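Local coordinates for protein glycosyl hydrolase, family 38 (Enterococcus faecalis, PDB 5KBP) that probably hydrolyses alpha-mannosidic linkages in carbohydrates, as a glycoside hydrolase of family 38, at residues T640-E645 and N666-D671; M611-A616 and A635-T640. All coordinates share one frame; numbering follows the deposited sequence.

Interaction 1. Residues T640-E645 and N666-D671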
ATOM      1  N   THR A 640     -34.075  12.994   6.159  1.00 57.41           N
ATOM      2  CA  THR A 640     -33.281  13.335   7.333  1.00 61.52           C
ATOM      3  C   THR A 640     -32.124  14.233   6.912  1.00 68.14           C
ATOM      4  O   THR A 640     -31.322  13.858   6.050  1.00 64.62           O
ATOM      5  CB  THR A 640     -32.757  12.072   8.012  1.00 60.82           C
ATOM      6  OG1 THR A 640     -33.855  11.208   8.330  1.00 57.18           O
ATOM      7  CG2 THR A 640     -32.010  12.424   9.291  1.00 59.97           C
ATOM      8  N   LEU A 641     -32.033  15.409   7.523  1.00 68.01           N
ATOM      9  CA  LEU A 641     -31.039  16.405   7.159  1.00 63.16           C
ATOM     10  C   LEU A 641     -29.924  16.457   8.198  1.00 57.07           C
ATOM     11  O   LEU A 641     -30.130  16.153   9.377  1.00 51.98           O
ATOM     12  CB  LEU A 641     -31.681  17.787   7.008  1.00 64.92           C
ATOM     13  CG  LEU A 641     -32.869  17.852   6.044  1.00 55.76           C
ATOM     14  CD1 LEU A 641     -33.396  19.275   5.934  1.00 58.87           C
ATOM     15  CD2 LEU A 641     -32.490  17.306   4.674  1.00 47.20           C
ATOM     16  N   ARG A 642     -28.735  16.850   7.741  1.00 55.90           N
ATOM     17  CA  ARG A 642     -27.539  16.928   8.562  1.00 63.03           C
ATOM     18  C   ARG A 642     -26.759  18.172   8.156  1.00 55.39           C
ATOM     19  O   ARG A 642     -26.671  18.484   6.959  1.00 48.70           O
ATOM     20  CB  ARG A 642     -26.663  15.678   8.390  1.00 75.40           C
ATOM     21  CG  ARG A 642     -25.518  15.553   9.383  1.00 88.56           C
ATOM     22  CD  ARG A 642     -24.470  14.567   8.889  1.00 98.78           C
ATOM     23  NE  ARG A 642     -23.361  14.414   9.827  1.00109.36           N
ATOM     24  CZ  ARG A 642     -23.143  13.324  10.555  1.00112.82           C
ATOM     25  NH1 ARG A 642     -23.954  12.280  10.447  1.00113.54           N
ATOM     26  NH2 ARG A 642     -22.109  13.270  11.384  1.00109.70           N
ATOM     27  N   PRO A 643     -26.198  18.906   9.119  1.00 56.20           N
ATOM     28  CA  PRO A 643     -25.428  20.106   8.773  1.00 50.93           C
ATOM     29  C   PRO A 643     -24.212  19.776   7.919  1.00 57.78           C
ATOM     30  O   PRO A 643     -23.592  18.719   8.058  1.00 59.59           O
ATOM     31  CB  PRO A 643     -25.016  20.668  10.137  1.00 47.52           C
ATOM     32  CG  PRO A 643     -26.040  20.137  11.085  1.00 50.29           C
ATOM     33  CD  PRO A 643     -26.379  18.768  10.574  1.00 53.05           C
ATOM     34  N   PHE A 644     -23.878  20.706   7.023  1.00 56.64           N
ATOM     35  CA  PHE A 644     -22.750  20.539   6.107  1.00 47.45           C
ATOM     36  C   PHE A 644     -22.133  21.920   5.900  1.00 46.21           C
ATOM     37  O   PHE A 644     -22.692  22.746   5.173  1.00 49.23           O
ATOM     38  CB  PHE A 644     -23.202  19.919   4.792  1.00 46.44           C
ATOM     39  CG  PHE A 644     -22.094  19.724   3.794  1.00 45.63           C
ATOM     40  CD1 PHE A 644     -21.307  18.584   3.828  1.00 46.71           C
ATOM     41  CD2 PHE A 644     -21.849  20.672   2.815  1.00 47.54           C
ATOM     42  CE1 PHE A 644     -20.290  18.398   2.910  1.00 54.00           C
ATOM     43  CE2 PHE A 644     -20.833  20.493   1.893  1.00 56.77           C
ATOM     44  CZ  PHE A 644     -20.055  19.354   1.941  1.00 55.03           C
ATOM     45  N   GLU A 645     -20.989  22.159   6.536  1.00 53.27           N
ATOM     46  CA  GLU A 645     -20.350  23.468   6.510  1.00 57.27           C
ATOM     47  C   GLU A 645     -19.324  23.544   5.386  1.00 54.89           C
ATOM     48  O   GLU A 645     -18.585  22.588   5.131  1.00 52.87           O
ATOM     49  CB  GLU A 645     -19.683  23.765   7.855  1.00 67.93           C
ATOM     50  CG  GLU A 645     -19.154  25.186   7.990  1.00 86.50           C
ATOM     51  CD  GLU A 645     -18.754  25.526   9.413  1.00101.25           C
ATOM     52  OE1 GLU A 645     -18.997  24.698  10.315  1.00105.44           O
ATOM     53  OE2 GLU A 645     -18.198  26.623   9.630  1.00106.78           O
ATOM     54  N   ASN A 666     -15.830  18.756   5.607  1.00 55.87           N
ATOM     55  CA  ASN A 666     -15.766  17.489   6.330  1.00 49.61           C
ATOM     56  C   ASN A 666     -16.944  16.649   5.846  1.00 48.69           C
ATOM     57  O   ASN A 666     -18.013  16.619   6.459  1.00 49.43           O
ATOM     58  CB  ASN A 666     -15.796  17.702   7.843  1.00 45.65           C
ATOM     59  CG  ASN A 666     -15.705  16.401   8.613  1.00 60.83           C
ATOM     60  OD1 ASN A 666     -15.200  15.400   8.104  1.00 53.38           O
ATOM     61  ND2 ASN A 666     -16.194  16.408   9.847  1.00 63.98           N
ATOM     62  N   ASN A 667     -16.738  15.962   4.728  1.00 49.96           N
ATOM     63  CA  ASN A 667     -17.818  15.268   4.032  1.00 40.34           C
ATOM     64  C   ASN A 667     -18.292  14.084   4.864  1.00 42.92           C
ATOM     65  O   ASN A 667     -17.646  13.035   4.905  1.00 38.75           O
ATOM     66  CB  ASN A 667     -17.353  14.822   2.652  1.00 35.11           C
ATOM     67  CG  ASN A 667     -18.465  14.195   1.841  1.00 43.66           C
ATOM     68  OD1 ASN A 667     -18.308  13.109   1.283  1.00 44.42           O
ATOM     69  ND2 ASN A 667     -19.604  14.871   1.783  1.00 47.75           N
ATOM     70  N   GLN A 668     -19.426  14.255   5.542  1.00 44.78           N
ATOM     71  CA  GLN A 668     -20.116  13.167   6.221  1.00 46.76           C
ATOM     72  C   GLN A 668     -21.443  12.849   5.538  1.00 50.36           C
ATOM     73  O   GLN A 668     -22.369  12.330   6.164  1.00 47.15           O
ATOM     74  CB  GLN A 668     -20.330  13.501   7.696  1.00 37.35           C
ATOM     75  CG  GLN A 668     -19.039  13.691   8.474  1.00 44.50           C
ATOM     76  CD  GLN A 668     -18.162  12.451   8.465  1.00 56.76           C
ATOM     77  OE1 GLN A 668     -18.659  11.326   8.480  1.00 66.71           O
ATOM     78  NE2 GLN A 668     -16.849  12.654   8.436  1.00 56.93           N
ATOM     79  N   ILE A 669     -21.538  13.162   4.248  1.00 50.41           N
ATOM     80  CA  ILE A 669     -22.752  12.996   3.462  1.00 48.61           C
ATOM     81  C   ILE A 669     -22.485  11.958   2.382  1.00 43.98           C
ATOM     82  O   ILE A 669     -21.385  11.904   1.819  1.00 52.61           O
ATOM     83  CB  ILE A 669     -23.203  14.336   2.843  1.00 46.13           C
ATOM     84  CG1 ILE A 669     -23.448  15.374   3.941  1.00 47.75           C
ATOM     85  CG2 ILE A 669     -24.449  14.158   1.994  1.00 35.51           C
ATOM     86  CD1 ILE A 669     -24.495  14.961   4.955  1.00 47.98           C
ATOM     87  N   LYS A 670     -23.488  11.133   2.097  1.00 36.99           N
ATOM     88  CA  LYS A 670     -23.375  10.073   1.109  1.00 40.17           C
ATOM     89  C   LYS A 670     -24.345  10.312  -0.043  1.00 37.68           C
ATOM     90  O   LYS A 670     -25.334  11.039   0.088  1.00 47.20           O
ATOM     91  CB  LYS A 670     -23.648   8.701   1.738  1.00 41.50           C
ATOM     92  CG  LYS A 670     -22.695   8.341   2.863  1.00 44.48           C
ATOM     93  CD  LYS A 670     -23.094   7.033   3.528  1.00 43.28           C
ATOM     94  CE  LYS A 670     -22.180   6.701   4.698  1.00 49.80           C
ATOM     95  NZ  LYS A 670     -22.598   5.458   5.408  1.00 58.68           N
ATOM     96  N   ASP A 671     -24.035   9.687  -1.181  1.00 38.64           N
ATOM     97  CA  ASP A 671     -24.918   9.663  -2.350  1.00 44.43           C
ATOM     98  C   ASP A 671     -25.247  11.072  -2.844  1.00 49.37           C
ATOM     99  O   ASP A 671     -26.409  11.433  -3.036  1.00 45.83           O
ATOM    100  CB  ASP A 671     -26.199   8.881  -2.047  1.00 48.31           C
ATOM    101  CG  ASP A 671     -25.924   7.447  -1.638  1.00 59.86           C
ATOM    102  OD1 ASP A 671     -25.081   6.791  -2.285  1.00 62.54           O
ATOM    103  OD2 ASP A 671     -26.552   6.977  -0.665  1.00 66.61           O
TER
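Arg-642 is the first residue of 640-645 to meet 666-671, and it does so with its aliphatic chain and with one face of its guanidinium. CG lies anti to the backbone N (chi1 -170°), and the chain runs extended from CG to NE, which carries it across toward Gln-668 and Ile-669. Arg-642 CD comes 4.0 Å from Ile-669 CD1, the two side chains running antiparallel alongside each other. Farther out, CB of Gln-668 sits 3.6 Å above the guanidinium plane, displaced from its centre toward the side of NE and NH2, with NE of Arg-642 its nearest atom at 3.8 Å. This is van der Waals contact of a methylene with the face of a cation; the amide plane of Gln-668 is inclined 44° to the guanidinium. Gln-668 is tied within its own segment, where its NE2 donates to OD1 of Asn-666 at 3.2 Å, from above the carbonyl plane. The strands concerned, 641-653 and 659-667, form a beta hairpin in an antiparallel sheet, and the contact lies at its open end, where the nearest CA atoms, of Phe-644 and Asn-667, are 7.5 Å apart. Two residues along from Arg-642, the buried Phe-644 brings CD1 to 3.9 Å from CG1 of Ile-669. The ring meets this branch obliquely, while Phe-644 CE1 comes 4.1 Å from Asn-667 CA. Leu-612 of the neighbouring strand 601-613 also packs against Phe-644.

Interaction 2. Residues M611-A616 and A635-T640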
ATOM      1  N   MET A 611     -27.919  22.523   4.993  1.00 57.81           N
ATOM      2  CA  MET A 611     -28.496  21.274   5.474  1.00 55.96           C
ATOM      3  C   MET A 611     -28.685  20.324   4.298  1.00 54.51           C
ATOM      4  O   MET A 611     -29.463  20.609   3.382  1.00 54.56           O
ATOM      5  CB  MET A 611     -29.823  21.527   6.184  1.00 54.33           C
ATOM      6  CG  MET A 611     -29.702  22.435   7.394  1.00 51.96           C
ATOM      7  SD  MET A 611     -28.748  21.700   8.740  1.00 63.86           S
ATOM      8  CE  MET A 611     -29.785  20.302   9.161  1.00 54.56           C
ATOM      9  N   LEU A 612     -27.980  19.197   4.332  1.00 55.92           N
ATOM     10  CA  LEU A 612     -28.006  18.252   3.229  1.00 59.56           C
ATOM     11  C   LEU A 612     -28.612  16.923   3.665  1.00 56.96           C
ATOM     12  O   LEU A 612     -28.487  16.528   4.829  1.00 52.66           O
ATOM     13  CB  LEU A 612     -26.596  18.007   2.678  1.00 54.94           C
ATOM     14  CG  LEU A 612     -25.894  19.201   2.032  1.00 48.06           C
ATOM     15  CD1 LEU A 612     -24.583  18.764   1.400  1.00 46.04           C
ATOM     16  CD2 LEU A 612     -26.802  19.857   1.004  1.00 48.29           C
ATOM     17  N   PRO A 613     -29.290  16.224   2.756  1.00 53.82           N
ATOM     18  CA  PRO A 613     -29.731  14.857   3.056  1.00 47.71           C
ATOM     19  C   PRO A 613     -28.544  13.977   3.419  1.00 46.61           C
ATOM     20  O   PRO A 613     -27.478  14.058   2.806  1.00 53.07           O
ATOM     21  CB  PRO A 613     -30.392  14.406   1.749  1.00 47.40           C
ATOM     22  CG  PRO A 613     -30.824  15.678   1.092  1.00 51.48           C
ATOM     23  CD  PRO A 613     -29.764  16.684   1.439  1.00 52.92           C
ATOM     24  N   VAL A 614     -28.734  13.136   4.439  1.00 49.92           N
ATOM     25  CA  VAL A 614     -27.642  12.296   4.923  1.00 44.11           C
ATOM     26  C   VAL A 614     -27.184  11.332   3.836  1.00 46.92           C
ATOM     27  O   VAL A 614     -25.986  11.054   3.696  1.00 46.42           O
ATOM     28  CB  VAL A 614     -28.070  11.554   6.202  1.00 46.35           C
ATOM     29  CG1 VAL A 614     -26.950  10.652   6.701  1.00 58.81           C
ATOM     30  CG2 VAL A 614     -28.469  12.552   7.274  1.00 46.41           C
ATOM     31  N   ALA A 615     -28.119  10.819   3.051  1.00 53.65           N
ATOM     32  CA  ALA A 615     -27.834   9.897   1.954  1.00 51.36           C
ATOM     33  C   ALA A 615     -29.104   9.773   1.121  1.00 44.52           C
ATOM     34  O   ALA A 615     -30.039  10.572   1.264  1.00 50.81           O
ATOM     35  CB  ALA A 615     -27.364   8.537   2.476  1.00 49.90           C
ATOM     36  N   ALA A 616     -29.138   8.777   0.243  1.00 43.96           N
ATOM     37  CA  ALA A 616     -30.391   8.390  -0.381  1.00 47.25           C
ATOM     38  C   ALA A 616     -31.196   7.529   0.586  1.00 47.66           C
ATOM     39  O   ALA A 616     -30.674   7.009   1.576  1.00 49.83           O
ATOM     40  CB  ALA A 616     -30.139   7.640  -1.688  1.00 39.12           C
ATOM     41  N   ALA A 635     -35.191   5.691  -6.149  1.00 51.55           N
ATOM     42  CA  ALA A 635     -34.703   6.216  -4.881  1.00 51.40           C
ATOM     43  C   ALA A 635     -34.590   7.733  -4.931  1.00 48.86           C
ATOM     44  O   ALA A 635     -34.251   8.317  -5.964  1.00 51.40           O
ATOM     45  CB  ALA A 635     -33.346   5.600  -4.540  1.00 48.25           C
ATOM     46  N   GLN A 636     -34.887   8.371  -3.805  1.00 38.57           N
ATOM     47  CA  GLN A 636     -34.764   9.810  -3.653  1.00 43.11           C
ATOM     48  C   GLN A 636     -33.844  10.121  -2.480  1.00 46.31           C
ATOM     49  O   GLN A 636     -33.439   9.234  -1.724  1.00 51.39           O
ATOM     50  CB  GLN A 636     -36.138  10.461  -3.444  1.00 41.62           C
ATOM     51  CG  GLN A 636     -37.154  10.106  -4.513  1.00 49.38           C
ATOM     52  CD  GLN A 636     -36.714  10.530  -5.903  1.00 54.06           C
ATOM     53  OE1 GLN A 636     -36.031  11.539  -6.069  1.00 48.07           O
ATOM     54  NE2 GLN A 636     -37.106   9.757  -6.909  1.00 57.15           N
ATOM     55  N   ARG A 637     -33.510  11.400  -2.334  1.00 42.57           N
ATOM     56  CA  ARG A 637     -32.681  11.821  -1.216  1.00 50.22           C
ATOM     57  C   ARG A 637     -33.436  11.637   0.094  1.00 60.02           C
ATOM     58  O   ARG A 637     -34.659  11.799   0.154  1.00 64.51           O
ATOM     59  CB  ARG A 637     -32.261  13.280  -1.383  1.00 50.63           C
ATOM     60  CG  ARG A 637     -31.685  13.608  -2.750  1.00 50.03           C
ATOM     61  CD  ARG A 637     -30.917  14.917  -2.721  1.00 45.12           C
ATOM     62  NE  ARG A 637     -29.678  14.800  -1.957  1.00 45.31           N
ATOM     63  CZ  ARG A 637     -28.784  15.774  -1.829  1.00 52.14           C
ATOM     64  NH1 ARG A 637     -28.988  16.946  -2.416  1.00 49.19           N
ATOM     65  NH2 ARG A 637     -27.684  15.578  -1.114  1.00 50.73           N
ATOM     66  N   SER A 638     -32.702  11.283   1.145  1.00 50.27           N
ATOM     67  CA  SER A 638     -33.318  11.092   2.449  1.00 50.12           C
ATOM     68  C   SER A 638     -33.915  12.400   2.952  1.00 58.55           C
ATOM     69  O   SER A 638     -33.413  13.491   2.669  1.00 59.55           O
ATOM     70  CB  SER A 638     -32.294  10.563   3.454  1.00 42.47           C
ATOM     71  OG  SER A 638     -32.868  10.422   4.741  1.00 43.03           O
ATOM     72  N   THR A 639     -35.014  12.282   3.697  1.00 56.83           N
ATOM     73  CA  THR A 639     -35.622  13.451   4.317  1.00 59.06           C
ATOM     74  C   THR A 639     -34.901  13.870   5.591  1.00 58.48           C
ATOM     75  O   THR A 639     -35.099  14.997   6.056  1.00 57.84           O
ATOM     76  CB  THR A 639     -37.099  13.184   4.619  1.00 61.30           C
ATOM     77  OG1 THR A 639     -37.213  12.059   5.497  1.00 65.57           O
ATOM     78  CG2 THR A 639     -37.858  12.895   3.333  1.00 56.66           C
ATOM     79  N   THR A 640     -34.075  12.994   6.159  1.00 57.41           N
ATOM     80  CA  THR A 640     -33.281  13.335   7.333  1.00 61.52           C
ATOM     81  C   THR A 640     -32.124  14.233   6.912  1.00 68.14           C
ATOM     82  O   THR A 640     -31.322  13.858   6.050  1.00 64.62           O
ATOM     83  CB  THR A 640     -32.757  12.072   8.012  1.00 60.82           C
ATOM     84  OG1 THR A 640     -33.855  11.208   8.330  1.00 57.18           O
ATOM     85  CG2 THR A 640     -32.010  12.424   9.291  1.00 59.97           C
TER
HETATM   86  O   HOH W   1     -27.244  12.864   0.346  1.00 44.88           O
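Pro-613 lays its ring over one face of the Arg-637 guanidinium, with CD 3.4 Å above the plane and over its centre. Arg-637 folds back at chi3 (70°) after an extended chi2, and this bend brings the planar group over the proline. The charge of Arg-637 is engaged by a salt bridge from NH2 to Asp-564, and the O of water 1, in the guanidinium plane at its edge, accepts from Arg-637 NH2 at 3.1 Å. The same water donates to Pro-613 O at 2.7 Å, linking the arginine to the main chain of the proline it covers.

Two direct hydrogen bonds join the main chains. Ser-638 N donates to Ala-615 O at 2.8 Å, and Val-614 N to Thr-640 O at 3.1 Å. CG2 of Val-614 also packs against that carbonyl, 3.4 Å from Thr-640 O. Ala-616 and Arg-637 form a single beta bridge, their CA atoms 4.2 Å apart. Ser-638 holds OG opposite its backbone N (chi1 178°), and this OG accepts from Thr-640 N at 3.2 Å. That bond defines an ST turn, placed here in the loop leading into strand 641-653 of the antiparallel sheet.

Overall arrangement
The contact centres are about 9 Å apart, and both belong to the C-terminal region of the family 38 fold, at the ends of strands 601-613, 641-653 and 659-667, neighbours in one antiparallel sheet. Along the chain they come in series: interaction 2 joins the end of the first strand to the loop after helix 619-625, and interaction 1 follows between the other two. Thr-640 belongs to both. Probable hydrogen bonds from Arg-642 N to Leu-612 O (2.9 Å) and from Lys-670 N to Val-614 O (3.0 Å) connect them, so 611-616 touches both segments of interaction 1. Both contacts lie away from Phe-253 and Tyr-256, a calcium site seen for this protein but unoccupied in this chain.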